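Protease (Penicillium cyclopium, PDB 5Z6O) cleaves proteins as a subtilisin-like serine protease of the peptidase S8 family, probably hydrolysing casein, gelatin and type IV collagen. Local coordinates at residues V41-D46 with D69-G74; V132-L137 with M229-V234; S195-G200 with S225-A230. One frame throughout, in Å; residues are numbered along the deposited sequence.

Contact 1. Residues V41-D46 with D69-G74; sequences VDTGID and DGNGHG
The carboxylate of Asp-69 is met from both sides of its plane at one oxygen: the hydroxyl of Thr-43 comes to one face, its OG1 2.8 Å from Asp-69 OD1, while the backbone N atoms of Asn-71 and Gly-72 reach OD1 from the opposite face in an Asx turn and an Asx motif. The other oxygen, OD2, bonds to Thr-75. Over the flat of the Asp-42 carboxylate sits the CA of Gly-74, 3.5 Å from Asp-42 CG, and OD1 of Asp-42 takes the N-H of Thr-43 on its anti lone pair. The Asn-71 amide has Thr-43 CG2 above one face, 3.8 Å from Asn-71 CG. Its OD1 accepts in the carbonyl plane from His-73 N and from His-73 ND1, the latter at 2.9 Å.

With chi1 at 65°, Thr-43 OG1 can give its proton to Asp-69 and receive Gly-74 N at 2.9 Å from the first turn of helix 73-82. Gly-74 CA also lies 3.1 Å from Gly-44 O, where a side chain would clash. A water joins Thr-43 O to Gly-70 N.

Asp-42 and His-73 belong to the charge relay system, yet Asp-42 OD1 and His-73 ND1 stand 6.0 Å apart. In the inhibitor-bound enzyme the imidazole is instead bonded to Asn-71, and the direct aspartate-histidine bond of a working triad is not made; the inhibitor may have displaced the ring.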
ATOM      1  N   VAL A  41       5.518  -5.531   3.896  1.00 10.27           N
ATOM      2  CA  VAL A  41       6.326  -6.670   3.459  1.00  7.53           C
ATOM      3  C   VAL A  41       7.294  -6.145   2.405  1.00 10.03           C
ATOM      4  O   VAL A  41       6.920  -5.958   1.237  1.00 12.74           O
ATOM      5  CB  VAL A  41       5.435  -7.794   2.908  1.00  8.14           C
ATOM      6  CG1 VAL A  41       6.268  -8.963   2.419  1.00 11.61           C
ATOM      7  CG2 VAL A  41       4.421  -8.270   3.971  1.00 12.10           C
ATOM      8  N   ASP A  42       8.543  -5.876   2.797  1.00  8.80           N
ATOM      9  CA  ASP A  42       9.405  -5.035   1.973  1.00  9.13           C
ATOM     10  C   ASP A  42      10.852  -5.149   2.451  1.00  8.54           C
ATOM     11  O   ASP A  42      11.239  -6.196   2.988  1.00 10.48           O
ATOM     12  CB  ASP A  42       8.891  -3.588   2.033  1.00  9.89           C
ATOM     13  CG  ASP A  42       9.180  -2.801   0.791  1.00 20.45           C
ATOM     14  OD1 ASP A  42      10.371  -2.699   0.414  1.00 13.93           O
ATOM     15  OD2 ASP A  42       8.210  -2.253   0.212  1.00 16.93           O
ATOM     16  N   THR A  43      11.646  -4.085   2.282  1.00 10.38           N
ATOM     17  CA  THR A  43      13.042  -4.086   2.706  1.00 10.40           C
ATOM     18  C   THR A  43      13.254  -3.805   4.201  1.00 12.32           C
ATOM     19  O   THR A  43      14.411  -3.629   4.619  1.00 12.42           O
ATOM     20  CB  THR A  43      13.841  -3.070   1.896  1.00 10.18           C
ATOM     21  OG1 THR A  43      13.400  -1.733   2.169  1.00  9.95           O
ATOM     22  CG2 THR A  43      13.710  -3.330   0.407  1.00 12.22           C
ATOM     23  N   GLY A  44      12.204  -3.755   5.009  1.00 11.08           N
ATOM     24  CA  GLY A  44      12.319  -3.297   6.379  1.00 10.69           C
ATOM     25  C   GLY A  44      11.889  -1.851   6.534  1.00 15.04           C
ATOM     26  O   GLY A  44      11.650  -1.132   5.572  1.00 14.19           O
ATOM     27  N   ILE A  45      11.760  -1.424   7.789  1.00  8.95           N
ATOM     28  CA  ILE A  45      11.300  -0.076   8.108  1.00  8.65           C
ATOM     29  C   ILE A  45      12.236   0.532   9.133  1.00 16.38           C
ATOM     30  O   ILE A  45      12.588  -0.126  10.119  1.00 14.22           O
ATOM     31  CB  ILE A  45       9.878  -0.085   8.685  1.00 10.96           C
ATOM     32  CG1 ILE A  45       8.887  -0.694   7.712  1.00  8.71           C
ATOM     33  CG2 ILE A  45       9.440   1.341   9.066  1.00  9.32           C
ATOM     34  CD1 ILE A  45       7.534  -0.940   8.393  1.00 10.01           C
ATOM     35  N   ASP A  46      12.591   1.798   8.930  1.00 10.77           N
ATOM     36  CA  ASP A  46      13.317   2.569   9.957  1.00 11.24           C
ATOM     37  C   ASP A  46      12.293   2.962  11.003  1.00 11.79           C
ATOM     38  O   ASP A  46      11.703   4.044  10.950  1.00 13.60           O
ATOM     39  CB  ASP A  46      13.996   3.779   9.330  1.00  9.55           C
ATOM     40  CG  ASP A  46      14.720   4.651  10.344  1.00 21.17           C
ATOM     41  OD1 ASP A  46      14.829   4.263  11.510  1.00 16.29           O
ATOM     42  OD2 ASP A  46      15.151   5.744   9.960  1.00 23.35           O
ATOM     43  N   ASP A  69      16.198  -0.997   7.771  1.00 13.67           N
ATOM     44  CA  ASP A  69      15.923  -0.795   6.347  1.00 13.43           C
ATOM     45  C   ASP A  69      17.190  -0.256   5.672  1.00 15.53           C
ATOM     46  O   ASP A  69      17.464   0.951   5.699  1.00 16.59           O
ATOM     47  CB  ASP A  69      14.743   0.166   6.175  1.00 11.47           C
ATOM     48  CG  ASP A  69      14.457   0.452   4.702  1.00 13.60           C
ATOM     49  OD1 ASP A  69      15.035  -0.250   3.867  1.00 12.31           O
ATOM     50  OD2 ASP A  69      13.687   1.373   4.382  1.00 10.67           O
ATOM     51  N   GLY A  70      17.966  -1.132   5.061  1.00 17.33           N
ATOM     52  CA  GLY A  70      19.165  -0.665   4.394  1.00 18.31           C
ATOM     53  C   GLY A  70      18.953  -0.201   2.969  1.00 24.81           C
ATOM     54  O   GLY A  70      19.911   0.162   2.279  1.00 25.38           O
ATOM     55  N   ASN A  71      17.712  -0.182   2.507  1.00 13.20           N
ATOM     56  CA  ASN A  71      17.393   0.165   1.131  1.00 13.05           C
ATOM     57  C   ASN A  71      16.652   1.483   1.034  1.00 18.44           C
ATOM     58  O   ASN A  71      17.011   2.346   0.237  1.00 17.75           O
ATOM     59  CB  ASN A  71      16.539  -0.952   0.528  1.00 13.89           C
ATOM     60  CG  ASN A  71      16.128  -0.661  -0.888  1.00 19.85           C
ATOM     61  OD1 ASN A  71      15.179   0.076  -1.127  1.00 16.62           O
ATOM     62  ND2 ASN A  71      16.853  -1.213  -1.840  1.00 17.14           N
ATOM     63  N   GLY A  72      15.580   1.647   1.809  1.00 14.72           N
ATOM     64  CA  GLY A  72      14.773   2.853   1.790  1.00 12.99           C
ATOM     65  C   GLY A  72      13.347   2.621   1.331  1.00 12.79           C
ATOM     66  O   GLY A  72      12.444   3.350   1.757  1.00 13.37           O
ATOM     67  N   HIS A  73      13.129   1.621   0.466  1.00 14.05           N
ATOM     68  CA  HIS A  73      11.791   1.409  -0.090  1.00 14.76           C
ATOM     69  C   HIS A  73      10.801   1.006   0.988  1.00 12.17           C
ATOM     70  O   HIS A  73       9.644   1.468   0.986  1.00 11.56           O
ATOM     71  CB  HIS A  73      11.812   0.355  -1.193  1.00 12.09           C
ATOM     72  CG  HIS A  73      12.091   0.943  -2.536  1.00 28.61           C
ATOM     73  ND1 HIS A  73      13.338   1.404  -2.890  1.00 26.63           N
ATOM     74  CD2 HIS A  73      11.274   1.223  -3.581  1.00 41.76           C
ATOM     75  CE1 HIS A  73      13.293   1.902  -4.113  1.00 30.47           C
ATOM     76  NE2 HIS A  73      12.050   1.810  -4.553  1.00 44.69           N
ATOM     77  N   GLY A  74      11.230   0.165   1.928  1.00  9.42           N
ATOM     78  CA  GLY A  74      10.296  -0.301   2.949  1.00  7.37           C
ATOM     79  C   GLY A  74       9.841   0.805   3.878  1.00 10.82           C
ATOM     80  O   GLY A  74       8.671   0.856   4.267  1.00  8.89           O
TER
HETATM   81  O   HOH W   1      17.026  -3.703   3.814  1.00 23.59           O

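Contact 2. Residues V132-L137 with M229-V234; sequences VMNMSL and MAAPHV. With PMS (phenylmethanesulfonic acid), chain C.
Ala-231 and Pro-232, on helix 227-245, pack against Asn-134 and Ser-136 at the end of strand 131-135. Along the helix, Met-229 comes first: its carbonyl O accepts His-233 ND1 at 2.8 Å, nearly in the imidazole plane, while its methyl CE reaches toward the bound inhibitor. Ala-231 then turns its methyl to the strand, with CB 3.9 Å from Ser-136 OG, and the amide end of Asn-134 lies against its peptide link to the proline. Pro-232 follows, its CD 3.6 Å from Ser-136 OG and its CA 4.0 Å from Asn-134 CG, and its side chain crosses that of Asn-134 obliquely. CG of Asn-134, anti to the backbone N (chi1 -175°), is brought against the helix by that torsion. Beyond the proline, His-233 N and Val-234 N make weak bonds to Ala-230 O and Ala-231 O.

Pro-232 has no N-H to offer the turn before it, and the carbonyl of Ser-228, four residues earlier, takes the hydroxyl of Ser-136 instead. Ser-136 O also lies 3.7 Å from the inhibitor's C2, as expected for a strand end lining the S1 pocket of subtilisins. A buried hydroxyl thus satisfies the carbonyl of the nucleophilic residue and ties the pocket wall to the helix.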
ATOM      1  N   VAL A 132      -4.111  -5.445   7.532  1.00  7.87           N
ATOM      2  CA  VAL A 132      -3.774  -5.030   6.170  1.00  7.08           C
ATOM      3  C   VAL A 132      -2.343  -5.446   5.885  1.00  7.48           C
ATOM      4  O   VAL A 132      -1.478  -5.375   6.765  1.00  9.75           O
ATOM      5  CB  VAL A 132      -3.954  -3.492   6.018  1.00  7.89           C
ATOM      6  CG1 VAL A 132      -3.333  -2.992   4.705  1.00  9.58           C
ATOM      7  CG2 VAL A 132      -5.432  -3.154   6.109  1.00 10.31           C
ATOM      8  N   MET A 133      -2.104  -5.944   4.679  1.00  7.75           N
ATOM      9  CA  MET A 133      -0.755  -6.254   4.256  1.00  7.08           C
ATOM     10  C   MET A 133      -0.467  -5.507   2.975  1.00  8.90           C
ATOM     11  O   MET A 133      -1.281  -5.526   2.051  1.00  9.77           O
ATOM     12  CB  MET A 133      -0.587  -7.767   4.044  1.00  6.73           C
ATOM     13  CG  MET A 133       0.817  -8.142   3.574  1.00 10.17           C
ATOM     14  SD  MET A 133       1.051  -9.922   3.286  1.00 11.29           S
ATOM     15  CE  MET A 133       1.066 -10.551   4.957  1.00 12.30           C
ATOM     16  N   ASN A 134       0.695  -4.872   2.908  1.00  9.58           N
ATOM     17  CA  ASN A 134       1.103  -4.181   1.692  1.00  5.85           C
ATOM     18  C   ASN A 134       2.293  -4.906   1.066  1.00 10.78           C
ATOM     19  O   ASN A 134       3.314  -5.126   1.730  1.00  9.43           O
ATOM     20  CB  ASN A 134       1.481  -2.736   1.965  1.00  7.04           C
ATOM     21  CG  ASN A 134       1.784  -1.991   0.668  1.00 10.04           C
ATOM     22  OD1 ASN A 134       0.868  -1.658  -0.101  1.00 11.87           O
ATOM     23  ND2 ASN A 134       3.055  -1.768   0.396  1.00  8.55           N
ATOM     24  N   MET A 135       2.207  -5.189  -0.237  1.00  9.61           N
ATOM     25  CA  MET A 135       3.301  -5.875  -0.943  1.00  6.44           C
ATOM     26  C   MET A 135       3.678  -5.021  -2.142  1.00  9.34           C
ATOM     27  O   MET A 135       3.031  -5.103  -3.177  1.00 10.57           O
ATOM     28  CB  MET A 135       2.934  -7.290  -1.395  1.00 13.29           C
ATOM     29  CG  MET A 135       2.951  -8.253  -0.206  1.00 14.48           C
ATOM     30  SD  MET A 135       2.806 -10.013  -0.771  1.00 20.91           S
ATOM     31  CE  MET A 135       4.311 -10.267  -1.680  1.00 19.04           C
ATOM     32  N   SER A 136       4.694  -4.197  -1.991  1.00 12.47           N
ATOM     33  CA  SER A 136       5.168  -3.368  -3.098  1.00 14.73           C
ATOM     34  C   SER A 136       6.348  -4.030  -3.769  1.00 17.03           C
ATOM     35  O   SER A 136       7.431  -3.491  -3.789  1.00 28.36           O
ATOM     36  CB  SER A 136       5.546  -1.977  -2.594  1.00 18.28           C
ATOM     37  OG  SER A 136       4.387  -1.205  -2.279  1.00 11.94           O
ATOM     38  N   LEU A 137       6.173  -5.261  -4.201  1.00 15.35           N
ATOM     39  CA  LEU A 137       7.205  -6.018  -4.876  1.00 17.27           C
ATOM     40  C   LEU A 137       6.485  -6.986  -5.800  1.00 22.20           C
ATOM     41  O   LEU A 137       5.289  -7.235  -5.666  1.00 19.10           O
ATOM     42  CB  LEU A 137       8.109  -6.778  -3.903  1.00 19.81           C
ATOM     43  CG  LEU A 137       7.393  -7.709  -2.918  1.00 27.07           C
ATOM     44  CD1 LEU A 137       7.146  -9.100  -3.497  1.00 31.94           C
ATOM     45  CD2 LEU A 137       8.190  -7.810  -1.607  1.00 31.39           C
ATOM     46  N   MET A 229       4.798   2.770  -5.009  1.00  7.17           N
ATOM     47  CA  MET A 229       4.286   3.941  -4.302  1.00  8.33           C
ATOM     48  C   MET A 229       2.764   4.007  -4.315  1.00  6.56           C
ATOM     49  O   MET A 229       2.153   4.618  -3.430  1.00  8.67           O
ATOM     50  CB  MET A 229       4.845   5.210  -4.953  1.00  8.92           C
ATOM     51  CG  MET A 229       6.323   5.522  -4.608  1.00 10.03           C
ATOM     52  SD  MET A 229       7.501   4.287  -5.227  1.00 12.59           S
ATOM     53  CE  MET A 229       8.084   3.534  -3.733  1.00 14.81           C
ATOM     54  N   ALA A 230       2.150   3.375  -5.300  1.00  6.59           N
ATOM     55  CA  ALA A 230       0.709   3.389  -5.460  1.00  5.59           C
ATOM     56  C   ALA A 230       0.050   2.444  -4.454  1.00  6.87           C
ATOM     57  O   ALA A 230      -0.842   2.851  -3.704  1.00  7.36           O
ATOM     58  CB  ALA A 230       0.384   2.990  -6.911  1.00  9.55           C
ATOM     59  N   ALA A 231       0.546   1.212  -4.355  1.00  5.87           N
ATOM     60  CA  ALA A 231      -0.076   0.236  -3.452  1.00  7.34           C
ATOM     61  C   ALA A 231      -0.263   0.714  -2.005  1.00  5.72           C
ATOM     62  O   ALA A 231      -1.343   0.463  -1.436  1.00  6.41           O
ATOM     63  CB  ALA A 231       0.724  -1.074  -3.468  1.00  7.68           C
ATOM     64  N   PRO A 232       0.714   1.347  -1.346  1.00  5.69           N
ATOM     65  CA  PRO A 232       0.505   1.726   0.053  1.00  5.00           C
ATOM     66  C   PRO A 232      -0.541   2.808   0.238  1.00  6.92           C
ATOM     67  O   PRO A 232      -1.099   2.899   1.346  1.00  8.68           O
ATOM     68  CB  PRO A 232       1.910   2.189   0.518  1.00  8.04           C
ATOM     69  CG  PRO A 232       2.653   2.478  -0.715  1.00 11.36           C
ATOM     70  CD  PRO A 232       2.118   1.505  -1.741  1.00  7.15           C
ATOM     71  N   HIS A 233      -0.848   3.620  -0.786  1.00  4.89           N
ATOM     72  CA  HIS A 233      -2.012   4.504  -0.631  1.00  4.05           C
ATOM     73  C   HIS A 233      -3.256   3.669  -0.384  1.00  8.68           C
ATOM     74  O   HIS A 233      -4.126   4.047   0.412  1.00  7.61           O
ATOM     75  CB  HIS A 233      -2.234   5.378  -1.877  1.00  4.90           C
ATOM     76  CG  HIS A 233      -1.213   6.471  -2.070  1.00  5.27           C
ATOM     77  ND1 HIS A 233       0.006   6.264  -2.689  1.00  6.79           N
ATOM     78  CD2 HIS A 233      -1.259   7.797  -1.770  1.00  9.63           C
ATOM     79  CE1 HIS A 233       0.661   7.415  -2.765  1.00  7.77           C
ATOM     80  NE2 HIS A 233      -0.086   8.360  -2.219  1.00  9.02           N
ATOM     81  N   VAL A 234      -3.370   2.538  -1.087  1.00  6.31           N
ATOM     82  CA  VAL A 234      -4.556   1.697  -0.957  1.00  5.98           C
ATOM     83  C   VAL A 234      -4.502   0.912   0.354  1.00  7.45           C
ATOM     84  O   VAL A 234      -5.533   0.749   1.022  1.00  8.72           O
ATOM     85  CB  VAL A 234      -4.693   0.775  -2.189  1.00  5.29           C
ATOM     86  CG1 VAL A 234      -5.927  -0.146  -2.067  1.00  9.61           C
ATOM     87  CG2 VAL A 234      -4.840   1.612  -3.463  1.00  8.18           C
TER
HETATM   88  C   PMS C 302       9.440  -1.943  -6.743  1.00 50.72           C
HETATM   89  S   PMS C 302       8.600  -0.345  -6.557  1.00 73.34           S
HETATM   90  C1  PMS C 302       8.561  -2.936  -7.518  0.56 57.13           C
HETATM   91  C2  PMS C 302       7.176  -2.949  -7.398  0.56 21.34           C
HETATM   92  C3  PMS C 302       6.420  -3.869  -8.111  0.56 32.69           C
HETATM   93  C4  PMS C 302       7.036  -4.781  -8.955  0.56 33.79           C
HETATM   94  C5  PMS C 302       8.418  -4.770  -9.070  0.56 41.16           C
HETATM   95  C6  PMS C 302       9.174  -3.845  -8.369  0.56 55.48           C
HETATM   96  O2S PMS C 302       9.565   0.770  -6.287  1.00 79.29           O
HETATM   97  O1S PMS C 302       7.940   0.090  -7.830  1.00 98.40           O

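Contact 3. Residues S195-G200 with S225-A230; sequences SFTNFG and SGTSMA. With PMS (phenylmethanesulfonic acid), chain C.
Phe-196 and Thr-197, in an irregular loop between strands 182-187 and 205-208, run past the turn from Ser-225 into the weakly bonded start of helix 227-245; the CA atoms of Thr-197 and Thr-227 come within 6.5 Å. Gly-226 has a positive phi (156°/164°) at which a CB would press on the preceding carbonyl O, and it would also run into the inhibitor's sulfonyl oxygen O1S. The glycine's own O accepts Met-229 N, opening the helix.

The Phe-196 ring reaches this turn obliquely, chi1 of 53° setting CG between the backbone N and the carbonyl carbon. CE1 touches Gly-226 CA at 3.5 Å, CZ lies 3.6 Å from Gly-226 N, and CE2 rests farther off against Ser-225 CB. An alanine here is likely to strip the backbone of Gly-226 of its aromatic cover and leave a gap beside the turn that carries the nucleophile. Next to it, the side chains of Thr-197 and Thr-227 cross at about a right angle, with Thr-227 CG2 3.3 Å from Thr-197 OG1. That hydroxyl donates to Asn-198 O and accepts from Ala-186 N. Thr-227 OG1, on the other branch, is bonded to Asn-165 OD1 and Gly-164 N.

Ser-228 OG is joined covalently to the inhibitor's S at 1.6 Å, and Ser-228 N donates to O1S at 3.1 Å. Asn-165 ND2 also bonds to the inhibitor, consistent with the oxyanion hole of subtilisins. The sequence Gly-Thr-Ser-Met-Ala is the nucleophile motif of the subtilase family, here at the N-terminal end of its helix.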
ATOM      1  N   SER A 195       3.544   6.063 -17.300  1.00 17.15           N
ATOM      2  CA  SER A 195       4.015   5.345 -18.488  1.00 19.56           C
ATOM      3  C   SER A 195       4.534   3.948 -18.155  1.00 21.22           C
ATOM      4  O   SER A 195       4.454   3.040 -18.990  1.00 23.12           O
ATOM      5  CB  SER A 195       5.116   6.152 -19.179  1.00 14.98           C
ATOM      6  OG  SER A 195       6.167   6.438 -18.280  1.00 36.97           O
ATOM      7  N   PHE A 196       5.096   3.761 -16.963  1.00 16.06           N
ATOM      8  CA  PHE A 196       5.676   2.474 -16.595  1.00 13.00           C
ATOM      9  C   PHE A 196       4.668   1.475 -16.048  1.00 14.30           C
ATOM     10  O   PHE A 196       5.039   0.320 -15.844  1.00 17.17           O
ATOM     11  CB  PHE A 196       6.764   2.682 -15.532  1.00 16.58           C
ATOM     12  CG  PHE A 196       6.288   3.478 -14.341  1.00 16.42           C
ATOM     13  CD1 PHE A 196       5.540   2.858 -13.335  1.00 14.80           C
ATOM     14  CD2 PHE A 196       6.552   4.854 -14.236  1.00 16.17           C
ATOM     15  CE1 PHE A 196       5.065   3.592 -12.250  1.00 11.88           C
ATOM     16  CE2 PHE A 196       6.106   5.602 -13.128  1.00 15.14           C
ATOM     17  CZ  PHE A 196       5.344   4.952 -12.122  1.00 11.18           C
ATOM     18  N   THR A 197       3.429   1.865 -15.758  1.00 14.34           N
ATOM     19  CA  THR A 197       2.579   0.978 -14.963  1.00 14.25           C
ATOM     20  C   THR A 197       2.118  -0.233 -15.758  1.00 18.04           C
ATOM     21  O   THR A 197       1.813  -0.138 -16.948  1.00 15.58           O
ATOM     22  CB  THR A 197       1.356   1.722 -14.378  1.00 12.75           C
ATOM     23  OG1 THR A 197       0.720   0.870 -13.406  1.00 10.96           O
ATOM     24  CG2 THR A 197       0.324   2.063 -15.463  1.00 12.97           C
ATOM     25  N   ASN A 198       2.078  -1.381 -15.085  1.00 15.21           N
ATOM     26  CA  ASN A 198       1.376  -2.529 -15.631  1.00 14.38           C
ATOM     27  C   ASN A 198      -0.116  -2.239 -15.607  1.00 14.93           C
ATOM     28  O   ASN A 198      -0.576  -1.345 -14.896  1.00 17.96           O
ATOM     29  CB  ASN A 198       1.701  -3.802 -14.838  1.00 12.43           C
ATOM     30  CG  ASN A 198       3.086  -4.370 -15.155  1.00 19.11           C
ATOM     31  OD1 ASN A 198       3.832  -3.839 -15.968  1.00 18.51           O
ATOM     32  ND2 ASN A 198       3.435  -5.443 -14.482  1.00 13.65           N
ATOM     33  N   PHE A 199      -0.875  -2.989 -16.414  1.00 16.18           N
ATOM     34  CA  PHE A 199      -2.286  -2.686 -16.661  1.00 15.73           C
ATOM     35  C   PHE A 199      -3.023  -3.995 -16.903  1.00 18.43           C
ATOM     36  O   PHE A 199      -2.498  -5.089 -16.655  1.00 20.40           O
ATOM     37  CB  PHE A 199      -2.450  -1.735 -17.866  1.00 14.21           C
ATOM     38  CG  PHE A 199      -1.695  -2.196 -19.079  1.00 16.95           C
ATOM     39  CD1 PHE A 199      -2.231  -3.177 -19.927  1.00 17.07           C
ATOM     40  CD2 PHE A 199      -0.425  -1.692 -19.344  1.00 19.52           C
ATOM     41  CE1 PHE A 199      -1.508  -3.626 -21.025  1.00 21.81           C
ATOM     42  CE2 PHE A 199       0.291  -2.132 -20.442  1.00 21.06           C
ATOM     43  CZ  PHE A 199      -0.248  -3.101 -21.273  1.00 18.81           C
ATOM     44  N   GLY A 200      -4.252  -3.885 -17.386  1.00 15.44           N
ATOM     45  CA  GLY A 200      -5.029  -5.050 -17.761  1.00 16.37           C
ATOM     46  C   GLY A 200      -6.162  -5.299 -16.794  1.00 17.16           C
ATOM     47  O   GLY A 200      -6.378  -4.569 -15.827  1.00 13.61           O
ATOM     48  N   SER A 225       9.096   7.018  -7.615  1.00 10.92           N
ATOM     49  CA  SER A 225       8.009   6.649  -8.516  1.00 10.38           C
ATOM     50  C   SER A 225       7.964   5.150  -8.717  1.00 10.95           C
ATOM     51  O   SER A 225       9.004   4.488  -8.808  1.00 14.14           O
ATOM     52  CB  SER A 225       8.150   7.287  -9.903  1.00 14.61           C
ATOM     53  OG  SER A 225       8.162   8.683  -9.807  1.00 12.02           O
ATOM     54  N   GLY A 226       6.757   4.623  -8.834  1.00 10.14           N
ATOM     55  CA  GLY A 226       6.555   3.225  -9.140  1.00 11.42           C
ATOM     56  C   GLY A 226       5.195   2.797  -8.654  1.00  9.58           C
ATOM     57  O   GLY A 226       4.541   3.483  -7.876  1.00  9.66           O
ATOM     58  N   THR A 227       4.736   1.651  -9.155  1.00  6.87           N
ATOM     59  CA  THR A 227       3.525   1.091  -8.548  1.00  8.96           C
ATOM     60  C   THR A 227       3.777   0.697  -7.090  1.00  7.97           C
ATOM     61  O   THR A 227       2.817   0.540  -6.328  1.00  7.39           O
ATOM     62  CB  THR A 227       3.010  -0.127  -9.314  1.00 10.45           C
ATOM     63  OG1 THR A 227       4.040  -1.090  -9.430  1.00  9.49           O
ATOM     64  CG2 THR A 227       2.534   0.250 -10.750  1.00 10.05           C
ATOM     65  N   SER A 228       5.056   0.556  -6.688  1.00  8.81           N
ATOM     66  CA  SER A 228       5.384   0.413  -5.267  1.00  9.74           C
ATOM     67  C   SER A 228       4.849   1.564  -4.433  1.00 11.75           C
ATOM     68  O   SER A 228       4.585   1.389  -3.235  1.00  8.72           O
ATOM     69  CB  SER A 228       6.918   0.330  -5.050  1.00 10.06           C
ATOM     70  OG  SER A 228       7.432  -0.876  -5.619  1.00 25.32           O
ATOM     71  N   MET A 229       4.798   2.770  -5.009  1.00  7.17           N
ATOM     72  CA  MET A 229       4.286   3.941  -4.302  1.00  8.33           C
ATOM     73  C   MET A 229       2.764   4.007  -4.315  1.00  6.56           C
ATOM     74  O   MET A 229       2.153   4.618  -3.430  1.00  8.67           O
ATOM     75  CB  MET A 229       4.845   5.210  -4.953  1.00  8.92           C
ATOM     76  CG  MET A 229       6.323   5.522  -4.608  1.00 10.03           C
ATOM     77  SD  MET A 229       7.501   4.287  -5.227  1.00 12.59           S
ATOM     78  CE  MET A 229       8.084   3.534  -3.733  1.00 14.81           C
ATOM     79  N   ALA A 230       2.150   3.375  -5.300  1.00  6.59           N
ATOM     80  CA  ALA A 230       0.709   3.389  -5.460  1.00  5.59           C
ATOM     81  C   ALA A 230       0.050   2.444  -4.454  1.00  6.87           C
ATOM     82  O   ALA A 230      -0.842   2.851  -3.704  1.00  7.36           O
ATOM     83  CB  ALA A 230       0.384   2.990  -6.911  1.00  9.55           C
TER
HETATM   84  C   PMS C 302       9.440  -1.943  -6.743  1.00 50.72           C
HETATM   85  S   PMS C 302       8.600  -0.345  -6.557  1.00 73.34           S
HETATM   86  C1  PMS C 302       8.561  -2.936  -7.518  0.56 57.13           C
HETATM   87  C2  PMS C 302       7.176  -2.949  -7.398  0.56 21.34           C
HETATM   88  C3  PMS C 302       6.420  -3.869  -8.111  0.56 32.69           C
HETATM   89  C4  PMS C 302       7.036  -4.781  -8.955  0.56 33.79           C
HETATM   90  C5  PMS C 302       8.418  -4.770  -9.070  0.56 41.16           C
HETATM   91  C6  PMS C 302       9.174  -3.845  -8.369  0.56 55.48           C
HETATM   92  O2S PMS C 302       9.565   0.770  -6.287  1.00 79.29           O
HETATM   93  O1S PMS C 302       7.940   0.090  -7.830  1.00 98.40           O

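In the fold
The three contacts surround one active site. The centre of contact 2 lies about 2 Å from that of the chain, those of contacts 1 and 3 about 14 and 12 Å. Contact 2 is wholly buried, whereas contact 1 reaches the surface at one exposed residue and contact 3 keeps some partly exposed ones. Contacts 1 and 2 use neighbouring strands of the parallel sheet, 37-42 and 131-135, bridged by a probable hydrogen bond from Val-41 N to Asn-134 O; contacts 2 and 3 share helix 227-245. Contact 1 is polar, its crossing hydrogen bonds meeting at the Thr-43 hydroxyl next to the Asp-69 carboxylate; contact 2 mixes small apolar groups with buried polar ends, and contact 3 is van der Waals packing across its segments. His-73 of contact 1 packs on Met-229, which contacts 2 and 3 share.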